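Local coordinates for protein GTPase subunit of restriction endonuclease (Thermococcus gammatolerans, PDB 6P0F) that probably recognises modified DNA through its N-terminal YTH-type domain, as the GTPase subunit of an McrBC-like restriction endonuclease, at residues Q88-Y93 with H136-I141; L72-K77 with D150-A155; G68-F73 with V92-I97. All blocks are in the same frame, centred on the assembly; numbering follows the deposited sequence.

Contact 1 of 3, residues Q88-Y93 with H136-I141; sequences QETAVY and HSINEI
A threonine hydroxyl from the start of a strand accepts the N-H of the first residue of a helix: Thr90 OG1 lies 3.3 Å from Ile138 N, in a bond that is weak yet almost straight at 171°. That helix, 138-145, opens with a capping box. Ser137 holds the N-cap position, its OG accepting from Glu140 N, while Glu140 OE1 accepts in turn from Ser137 N at 2.8 Å through its anti lone pair. Ser137 OG also donates to the same Glu140 OE1, so this one carboxylate oxygen is gripped by two donors. The box serves the first turn, and Thr90 supplies an acceptor to an N-H that the box leaves over. Threonine suits the spot because it is polar on one branch and apolar on the other: with OG1 set between the backbone N and the carbonyl carbon (chi1 68°), OG1 faces Ile138 N, while Thr90 CB lies against Ile138 CD1 at 3.7 Å and CG2 meets the same methyl.

Two residues further along, in strand 91-102, Val92 turns CG2 to the helix. Val92 CG2 packs on Ile138 CG1 at 3.8 Å and reaches Ile141 CG1 one turn later, the beta-branched side chains making a small apolar seam between strand and helix. Both isoleucines lie against Tyr74 of strand 70-76 as well, which joins the helix to the sheet. Beside this apolar patch a water bridges the two backbones, accepting from Val92 N at 2.9 Å and donating to His136 O at 2.8 Å.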
loop_
_atom_site.group_PDB
_atom_site.type_symbol
_atom_site.label_atom_id
_atom_site.label_comp_id
_atom_site.label_asym_id
_atom_site.label_seq_id
_atom_site.Cartn_x
_atom_site.Cartn_y
_atom_site.Cartn_z
ATOM N N GLN A 88 0.434 21.293 2.595
ATOM C CA GLN A 88 -0.459 20.788 1.558
ATOM C C GLN A 88 -1.272 19.630 2.143
ATOM O O GLN A 88 -0.989 19.129 3.241
ATOM C CB GLN A 88 0.307 20.337 0.306
ATOM C CG GLN A 88 1.190 21.427 -0.321
ATOM C CD GLN A 88 0.442 22.320 -1.299
ATOM O OE1 GLN A 88 -0.769 22.513 -1.179
ATOM N NE2 GLN A 88 1.168 22.886 -2.269
ATOM N N GLU A 89 -2.307 19.247 1.405
ATOM C CA GLU A 89 -3.222 18.206 1.861
ATOM C C GLU A 89 -2.470 16.897 2.035
ATOM O O GLU A 89 -1.575 16.567 1.246
ATOM C CB GLU A 89 -4.360 18.031 0.844
ATOM C CG GLU A 89 -5.456 17.036 1.297
ATOM C CD GLU A 89 -6.889 17.480 0.956
ATOM O OE1 GLU A 89 -7.754 16.590 0.775
ATOM O OE2 GLU A 89 -7.153 18.705 0.883
ATOM N N THR A 90 -2.831 16.148 3.083
ATOM C CA THR A 90 -2.325 14.794 3.252
ATOM C C THR A 90 -3.470 13.857 3.604
ATOM O O THR A 90 -4.534 14.283 4.055
ATOM C CB THR A 90 -1.253 14.673 4.348
ATOM O OG1 THR A 90 -1.830 14.895 5.639
ATOM C CG2 THR A 90 -0.109 15.674 4.122
ATOM N N ALA A 91 -3.233 12.566 3.383
ATOM C CA ALA A 91 -4.206 11.548 3.770
ATOM C C ALA A 91 -3.462 10.269 4.117
ATOM O O ALA A 91 -2.313 10.071 3.731
ATOM C CB ALA A 91 -5.223 11.292 2.675
ATOM N N VAL A 92 -4.121 9.403 4.890
ATOM C CA VAL A 92 -3.554 8.112 5.244
ATOM C C VAL A 92 -4.625 7.059 5.012
ATOM O O VAL A 92 -5.779 7.246 5.414
ATOM C CB VAL A 92 -3.075 8.068 6.711
ATOM C CG1 VAL A 92 -2.462 6.721 7.003
ATOM C CG2 VAL A 92 -2.068 9.198 6.963
ATOM N N TYR A 93 -4.236 5.956 4.391
ATOM C CA TYR A 93 -5.112 4.817 4.182
ATOM C C TYR A 93 -4.523 3.596 4.874
ATOM O O TYR A 93 -3.304 3.419 4.883
ATOM C CB TYR A 93 -5.301 4.526 2.675
ATOM C CG TYR A 93 -5.974 5.654 1.909
ATOM C CD1 TYR A 93 -5.267 6.801 1.583
ATOM C CD2 TYR A 93 -7.308 5.553 1.497
ATOM C CE1 TYR A 93 -5.887 7.852 0.882
ATOM C CE2 TYR A 93 -7.930 6.585 0.823
ATOM C CZ TYR A 93 -7.212 7.715 0.498
ATOM O OH TYR A 93 -7.846 8.724 -0.197
ATOM N N HIS A 136 -7.278 10.681 10.233
ATOM C CA HIS A 136 -6.143 11.468 10.676
ATOM C C HIS A 136 -5.196 11.841 9.552
ATOM O O HIS A 136 -5.087 11.138 8.545
ATOM C CB HIS A 136 -5.376 10.672 11.711
ATOM C CG HIS A 136 -6.228 10.144 12.810
ATOM N ND1 HIS A 136 -6.563 10.906 13.905
ATOM C CD2 HIS A 136 -6.833 8.944 12.979
ATOM C CE1 HIS A 136 -7.328 10.194 14.713
ATOM N NE2 HIS A 136 -7.494 8.996 14.182
ATOM N N SER A 137 -4.488 12.958 9.768
ATOM C CA SER A 137 -3.407 13.429 8.922
ATOM C C SER A 137 -2.182 12.524 9.017
ATOM O O SER A 137 -2.020 11.742 9.964
ATOM C CB SER A 137 -2.975 14.820 9.386
ATOM O OG SER A 137 -2.646 14.739 10.783
ATOM N N ILE A 138 -1.259 12.715 8.073
ATOM C CA ILE A 138 0.050 12.089 8.212
ATOM C C ILE A 138 0.684 12.521 9.532
ATOM O O ILE A 138 1.308 11.718 10.234
ATOM C CB ILE A 138 0.946 12.429 7.004
ATOM C CG1 ILE A 138 0.506 11.657 5.762
ATOM C CG2 ILE A 138 2.420 12.102 7.306
ATOM C CD1 ILE A 138 1.246 12.010 4.485
ATOM N N ASN A 139 0.565 13.798 9.879
ATOM C CA ASN A 139 1.298 14.247 11.060
ATOM C C ASN A 139 0.696 13.683 12.341
ATOM O O ASN A 139 1.444 13.341 13.268
ATOM C CB ASN A 139 1.397 15.769 11.103
ATOM C CG ASN A 139 0.139 16.449 10.711
ATOM O OD1 ASN A 139 -0.281 16.392 9.547
ATOM N ND2 ASN A 139 -0.491 17.104 11.677
ATOM N N GLU A 140 -0.635 13.491 12.395
ATOM C CA GLU A 140 -1.232 12.885 13.582
ATOM C C GLU A 140 -0.855 11.408 13.695
ATOM O O GLU A 140 -0.570 10.911 14.790
ATOM C CB GLU A 140 -2.760 13.027 13.556
ATOM C CG GLU A 140 -3.333 14.438 13.659
ATOM C CD GLU A 140 -4.848 14.501 13.309
ATOM O OE1 GLU A 140 -5.228 14.182 12.151
ATOM O OE2 GLU A 140 -5.667 14.861 14.190
ATOM N N ILE A 141 -0.881 10.672 12.579
ATOM C CA ILE A 141 -0.476 9.267 12.622
ATOM C C ILE A 141 1.008 9.153 12.981
ATOM O O ILE A 141 1.406 8.306 13.789
ATOM C CB ILE A 141 -0.783 8.569 11.284
ATOM C CG1 ILE A 141 -2.293 8.559 11.047
ATOM C CG2 ILE A 141 -0.207 7.169 11.281
ATOM C CD1 ILE A 141 -3.094 7.854 12.145
HETATM O O HOH W 1 -6.460 10.599 6.190
#

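Contact 2 of 3, residues L72-K77 with D150-A155; sequences LFYVGK and DYFPIA
The Phe152 ring lies along the end of strand 70-76 and overlaps the start of the Tyr74 side chain, with Phe152 CE1 3.6 Å from Tyr74 CB. Tyr74 O meets Phe152 CE1 at the ring edge, near its plane, at 3.4 Å. Further round, with no side chain at Gly76, the ring packs directly on the backbone, Phe152 CZ coming within 3.5 Å of Gly76 O. Phe152 gets its reach from a first torsion of -168°, which swings CG opposite its own backbone N and lets the ring extend to the strand.

The Tyr74 ring in turn has Tyr151 O in its plane, 3.4 Å from Tyr74 CE2. Asn142 of helix 138-145 serves both neighbours, its OD1 bonding to Tyr74 OH and its ND2 to Tyr151 O. Beside them Pro153 CD sits over the centre of one face of the Tyr151 ring.

A leucine in place of Phe152 would probably not reach Gly76 O and would leave a gap beside the strand end and Tyr74 CB. Within the two segments the loop is thus held by aromatic carbons against backbone oxygens and by apolar packing, while the carbonyl oxygens of Tyr151 and Phe152 are bonded by Asn142 and Arg78.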
loop_
_atom_site.group_PDB
_atom_site.type_symbol
_atom_site.label_atom_id
_atom_site.label_comp_id
_atom_site.label_asym_id
_atom_site.label_seq_id
_atom_site.Cartn_x
_atom_site.Cartn_y
_atom_site.Cartn_z
ATOM N N LEU A 72 0.108 1.155 5.866
ATOM C CA LEU A 72 -0.350 2.538 5.938
ATOM C C LEU A 72 0.154 3.222 4.671
ATOM O O LEU A 72 1.364 3.332 4.470
ATOM C CB LEU A 72 0.204 3.258 7.165
ATOM C CG LEU A 72 -0.442 2.817 8.481
ATOM C CD1 LEU A 72 0.504 3.215 9.610
ATOM C CD2 LEU A 72 -1.823 3.385 8.681
ATOM N N PHE A 73 -0.757 3.607 3.792
ATOM C CA PHE A 73 -0.410 4.427 2.634
ATOM C C PHE A 73 -0.493 5.879 3.081
ATOM O O PHE A 73 -1.574 6.380 3.410
ATOM C CB PHE A 73 -1.364 4.170 1.471
ATOM C CG PHE A 73 -1.201 2.852 0.812
ATOM C CD1 PHE A 73 -0.196 2.605 -0.098
ATOM C CD2 PHE A 73 -2.114 1.843 1.084
ATOM C CE1 PHE A 73 -0.095 1.372 -0.723
ATOM C CE2 PHE A 73 -2.015 0.599 0.450
ATOM C CZ PHE A 73 -1.016 0.373 -0.445
ATOM N N TYR A 74 0.650 6.563 3.115
ATOM C CA TYR A 74 0.700 7.994 3.339
ATOM C C TYR A 74 0.578 8.688 1.988
ATOM O O TYR A 74 1.281 8.314 1.061
ATOM C CB TYR A 74 2.042 8.363 3.972
ATOM C CG TYR A 74 2.248 8.087 5.438
ATOM C CD1 TYR A 74 1.391 7.271 6.162
ATOM C CD2 TYR A 74 3.324 8.657 6.096
ATOM C CE1 TYR A 74 1.604 7.032 7.512
ATOM C CE2 TYR A 74 3.545 8.433 7.451
ATOM C CZ TYR A 74 2.695 7.611 8.142
ATOM O OH TYR A 74 2.910 7.396 9.490
ATOM N N VAL A 75 -0.300 9.684 1.878
ATOM C CA VAL A 75 -0.537 10.368 0.607
ATOM C C VAL A 75 -0.312 11.860 0.816
ATOM O O VAL A 75 -0.985 12.487 1.642
ATOM C CB VAL A 75 -1.950 10.090 0.078
ATOM C CG1 VAL A 75 -2.162 10.802 -1.265
ATOM C CG2 VAL A 75 -2.190 8.580 -0.044
ATOM N N GLY A 76 0.598 12.444 0.046
ATOM C CA GLY A 76 0.906 13.849 0.223
ATOM C C GLY A 76 1.983 14.271 -0.758
ATOM O O GLY A 76 2.487 13.462 -1.533
ATOM N N LYS A 77 2.363 15.545 -0.656
ATOM C CA LYS A 77 3.341 16.162 -1.559
ATOM C C LYS A 77 4.747 15.896 -1.027
ATOM O O LYS A 77 5.137 16.405 0.035
ATOM C CB LYS A 77 3.032 17.651 -1.676
ATOM C CG LYS A 77 4.091 18.498 -2.333
ATOM C CD LYS A 77 4.228 18.174 -3.795
ATOM C CE LYS A 77 5.131 19.232 -4.448
ATOM N NZ LYS A 77 4.365 20.178 -5.328
ATOM N N ASP A 150 6.438 15.120 9.814
ATOM C CA ASP A 150 6.496 15.147 8.357
ATOM C C ASP A 150 7.176 13.919 7.758
ATOM O O ASP A 150 7.469 13.910 6.550
ATOM C CB ASP A 150 7.203 16.432 7.886
ATOM C CG ASP A 150 8.609 16.577 8.426
ATOM O OD1 ASP A 150 9.065 15.753 9.249
ATOM O OD2 ASP A 150 9.279 17.569 8.045
ATOM N N TYR A 151 7.423 12.882 8.562
ATOM C CA TYR A 151 8.020 11.651 8.066
ATOM C C TYR A 151 7.181 11.042 6.942
ATOM O O TYR A 151 5.971 10.838 7.080
ATOM C CB TYR A 151 8.164 10.665 9.215
ATOM C CG TYR A 151 8.756 9.324 8.855
ATOM C CD1 TYR A 151 9.978 9.222 8.229
ATOM C CD2 TYR A 151 8.082 8.156 9.171
ATOM C CE1 TYR A 151 10.509 7.988 7.906
ATOM C CE2 TYR A 151 8.607 6.928 8.890
ATOM C CZ TYR A 151 9.799 6.832 8.239
ATOM O OH TYR A 151 10.294 5.577 7.949
ATOM N N PHE A 152 7.846 10.725 5.832
ATOM C CA PHE A 152 7.162 10.363 4.583
ATOM C C PHE A 152 8.099 9.462 3.795
ATOM O O PHE A 152 8.668 9.858 2.765
ATOM C CB PHE A 152 6.773 11.633 3.811
ATOM C CG PHE A 152 5.827 11.425 2.647
ATOM C CD1 PHE A 152 4.707 10.664 2.759
ATOM C CD2 PHE A 152 6.046 12.063 1.439
ATOM C CE1 PHE A 152 3.842 10.507 1.687
ATOM C CE2 PHE A 152 5.187 11.906 0.374
ATOM C CZ PHE A 152 4.081 11.108 0.491
ATOM N N PRO A 153 8.278 8.219 4.247
ATOM C CA PRO A 153 9.203 7.317 3.560
ATOM C C PRO A 153 8.618 6.825 2.252
ATOM O O PRO A 153 7.403 6.673 2.101
ATOM C CB PRO A 153 9.393 6.165 4.550
ATOM C CG PRO A 153 8.073 6.091 5.267
ATOM C CD PRO A 153 7.583 7.543 5.371
ATOM N N ILE A 154 9.505 6.546 1.292
ATOM C CA ILE A 154 9.033 5.827 0.107
ATOM C C ILE A 154 8.507 4.454 0.496
ATOM O O ILE A 154 7.428 4.035 0.050
ATOM C CB ILE A 154 10.144 5.749 -0.952
ATOM C CG1 ILE A 154 10.302 7.125 -1.607
ATOM C CG2 ILE A 154 9.787 4.733 -2.005
ATOM C CD1 ILE A 154 11.484 7.214 -2.516
ATOM N N ALA A 155 9.240 3.741 1.356
ATOM C CA ALA A 155 8.814 2.466 1.907
ATOM C C ALA A 155 9.486 2.292 3.256
ATOM O O ALA A 155 10.720 2.290 3.332
ATOM C CB ALA A 155 9.176 1.309 0.983
#

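Contact 3 of 3, residues G68-F73 with V92-I97; sequences GDMVLF and VYLGII
This contact is an antiparallel strand pair in the central mixed sheet, where strand 70-76 runs beside strand 91-102; residues 70-73 and 92-97 lie at 164° with their axes 4.5 Å apart. Six backbone bonds join the segments. Val71 with Gly95 and Phe73 with Tyr93 are hydrogen-bonded pairs, while Met70 with Ile96 and Leu72 with Leu94 are non-hydrogen-bonded pairs, in which CA-H groups approach carbonyl oxygens, as Met70 CA does Gly95 O at 3.3 Å. The ladder runs on past the strand's start, where Ile97 N gives to Asp69 O and Gly68 N to Ile97 O. Gly68 has a positive phi of 93°, and with its psi of -18° any CB would be forced against the carbonyl oxygen of the preceding residue, so glycine fits. Next to it, Asp69 OD2 accepts from Asp66 N and Gln4 NE2.

One face carries Met70 (present as selenomethionine), Leu72, Leu94 and Ile96. Leu72 CD2 is wedged between Val92 CG1 and Leu94 CD1, each at 3.8 Å, and Met70 CE touches the same Leu94 CD1. Apolar side chains suit this face, where Leu170 and Leu174 of helix 160-174 pack on Met70 and Leu94.

The other face carries Val71, Phe73 and Tyr93. Val71 CG2 meets Ile97 CD1 at 4.0 Å, and Phe73 CB lies by Tyr93 CB at 4.1 Å. At Gly95 the backbone itself lies beside the Phe73 ring. Trp53 meets that ring edge-to-face, and Val71 CG1 stands 3.7 Å above the centre of one face of the Phe73 ring.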
loop_
_atom_site.group_PDB
_atom_site.type_symbol
_atom_site.label_atom_id
_atom_site.label_comp_id
_atom_site.label_asym_id
_atom_site.label_seq_id
_atom_site.Cartn_x
_atom_site.Cartn_y
_atom_site.Cartn_z
ATOM N N GLY A 68 -1.537 -10.869 5.422
ATOM C CA GLY A 68 -1.830 -10.561 6.800
ATOM C C GLY A 68 -1.127 -9.335 7.339
ATOM O O GLY A 68 -1.547 -8.805 8.375
ATOM N N ASP A 69 -0.072 -8.885 6.661
ATOM C CA ASP A 69 0.623 -7.661 7.027
ATOM C C ASP A 69 -0.267 -6.453 6.720
ATOM O O ASP A 69 -1.170 -6.497 5.871
ATOM C CB ASP A 69 1.948 -7.568 6.292
ATOM C CG ASP A 69 2.991 -8.562 6.812
ATOM O OD1 ASP A 69 2.724 -9.195 7.882
ATOM O OD2 ASP A 69 4.053 -8.675 6.155
HETATM N N MSE A 70 0.006 -5.361 7.406
HETATM C CA MSE A 70 -0.785 -4.146 7.318
HETATM C C MSE A 70 0.059 -3.069 6.639
HETATM O O MSE A 70 1.272 -2.986 6.841
HETATM C CB MSE A 70 -1.224 -3.717 8.706
HETATM C CG MSE A 70 -2.295 -4.616 9.192
HETATM SE SE MSE A 70 -2.518 -4.343 11.073
HETATM C CE MSE A 70 -2.386 -2.440 11.144
ATOM N N VAL A 71 -0.609 -2.224 5.849
ATOM C CA VAL A 71 0.055 -1.151 5.110
ATOM C C VAL A 71 -0.656 0.162 5.412
ATOM O O VAL A 71 -1.877 0.275 5.232
ATOM C CB VAL A 71 0.064 -1.418 3.598
ATOM C CG1 VAL A 71 0.690 -0.212 2.899
ATOM C CG2 VAL A 71 0.819 -2.697 3.246
ATOM N N LEU A 72 0.108 1.155 5.866
ATOM C CA LEU A 72 -0.350 2.538 5.938
ATOM C C LEU A 72 0.154 3.222 4.671
ATOM O O LEU A 72 1.364 3.332 4.470
ATOM C CB LEU A 72 0.204 3.258 7.165
ATOM C CG LEU A 72 -0.442 2.817 8.481
ATOM C CD1 LEU A 72 0.504 3.215 9.610
ATOM C CD2 LEU A 72 -1.823 3.385 8.681
ATOM N N PHE A 73 -0.757 3.607 3.792
ATOM C CA PHE A 73 -0.410 4.427 2.634
ATOM C C PHE A 73 -0.493 5.879 3.081
ATOM O O PHE A 73 -1.574 6.380 3.410
ATOM C CB PHE A 73 -1.364 4.170 1.471
ATOM C CG PHE A 73 -1.201 2.852 0.812
ATOM C CD1 PHE A 73 -0.196 2.605 -0.098
ATOM C CD2 PHE A 73 -2.114 1.843 1.084
ATOM C CE1 PHE A 73 -0.095 1.372 -0.723
ATOM C CE2 PHE A 73 -2.015 0.599 0.450
ATOM C CZ PHE A 73 -1.016 0.373 -0.445
ATOM N N VAL A 92 -4.121 9.403 4.890
ATOM C CA VAL A 92 -3.554 8.112 5.244
ATOM C C VAL A 92 -4.625 7.059 5.012
ATOM O O VAL A 92 -5.779 7.246 5.414
ATOM C CB VAL A 92 -3.075 8.068 6.711
ATOM C CG1 VAL A 92 -2.462 6.721 7.003
ATOM C CG2 VAL A 92 -2.068 9.198 6.963
ATOM N N TYR A 93 -4.236 5.956 4.391
ATOM C CA TYR A 93 -5.112 4.817 4.182
ATOM C C TYR A 93 -4.523 3.596 4.874
ATOM O O TYR A 93 -3.304 3.419 4.883
ATOM C CB TYR A 93 -5.301 4.526 2.675
ATOM C CG TYR A 93 -5.974 5.654 1.909
ATOM C CD1 TYR A 93 -5.267 6.801 1.583
ATOM C CD2 TYR A 93 -7.308 5.553 1.497
ATOM C CE1 TYR A 93 -5.887 7.852 0.882
ATOM C CE2 TYR A 93 -7.930 6.585 0.823
ATOM C CZ TYR A 93 -7.212 7.715 0.498
ATOM O OH TYR A 93 -7.846 8.724 -0.197
ATOM N N LEU A 94 -5.379 2.731 5.426
ATOM C CA LEU A 94 -4.941 1.511 6.103
ATOM C C LEU A 94 -5.516 0.301 5.381
ATOM O O LEU A 94 -6.732 0.178 5.254
ATOM C CB LEU A 94 -5.395 1.518 7.566
ATOM C CG LEU A 94 -5.072 0.236 8.336
ATOM C CD1 LEU A 94 -3.580 0.026 8.489
ATOM C CD2 LEU A 94 -5.715 0.283 9.718
ATOM N N GLY A 95 -4.644 -0.581 4.923
ATOM C CA GLY A 95 -5.062 -1.836 4.343
ATOM C C GLY A 95 -4.436 -3.032 5.021
ATOM O O GLY A 95 -3.415 -2.895 5.706
ATOM N N ILE A 96 -5.052 -4.204 4.862
ATOM C CA ILE A 96 -4.459 -5.470 5.288
ATOM C C ILE A 96 -4.359 -6.372 4.067
ATOM O O ILE A 96 -5.296 -6.447 3.259
ATOM C CB ILE A 96 -5.260 -6.110 6.447
ATOM C CG1 ILE A 96 -4.512 -7.351 6.931
ATOM C CG2 ILE A 96 -6.671 -6.380 6.067
ATOM C CD1 ILE A 96 -4.937 -7.805 8.341
ATOM N N ILE A 97 -3.198 -7.008 3.896
ATOM C CA ILE A 97 -2.889 -7.727 2.664
ATOM C C ILE A 97 -3.577 -9.089 2.670
ATOM O O ILE A 97 -3.428 -9.888 3.608
ATOM C CB ILE A 97 -1.374 -7.886 2.467
ATOM C CG1 ILE A 97 -0.692 -6.498 2.350
ATOM C CG2 ILE A 97 -1.096 -8.725 1.223
ATOM C CD1 ILE A 97 0.815 -6.546 2.204
#

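How the contacts relate
From the N terminus, strand 70-76 comes first and supplies two contacts: residues 68-73 pair with 92-97 in contact 3, and residues 72-77 meet the loop 150-155 in contact 2. Contact 3 closes the shortest loop, 18 residues, part of it strand and none helix. Contact 1 begins just before that loop closes, its 88-93 overlapping 92-97, and runs to helix 138-145, so it lies wholly within the longer span from 72-77 to 150-155. Contacts 1 and 3 share Val92 and Tyr93; contacts 2 and 3 share Leu72 and Phe73. Together they fix helix 138-145 and the loop after it to neighbouring strands of one sheet, with Ala91 O of contact 1 probably bonding Val75 N of contact 2.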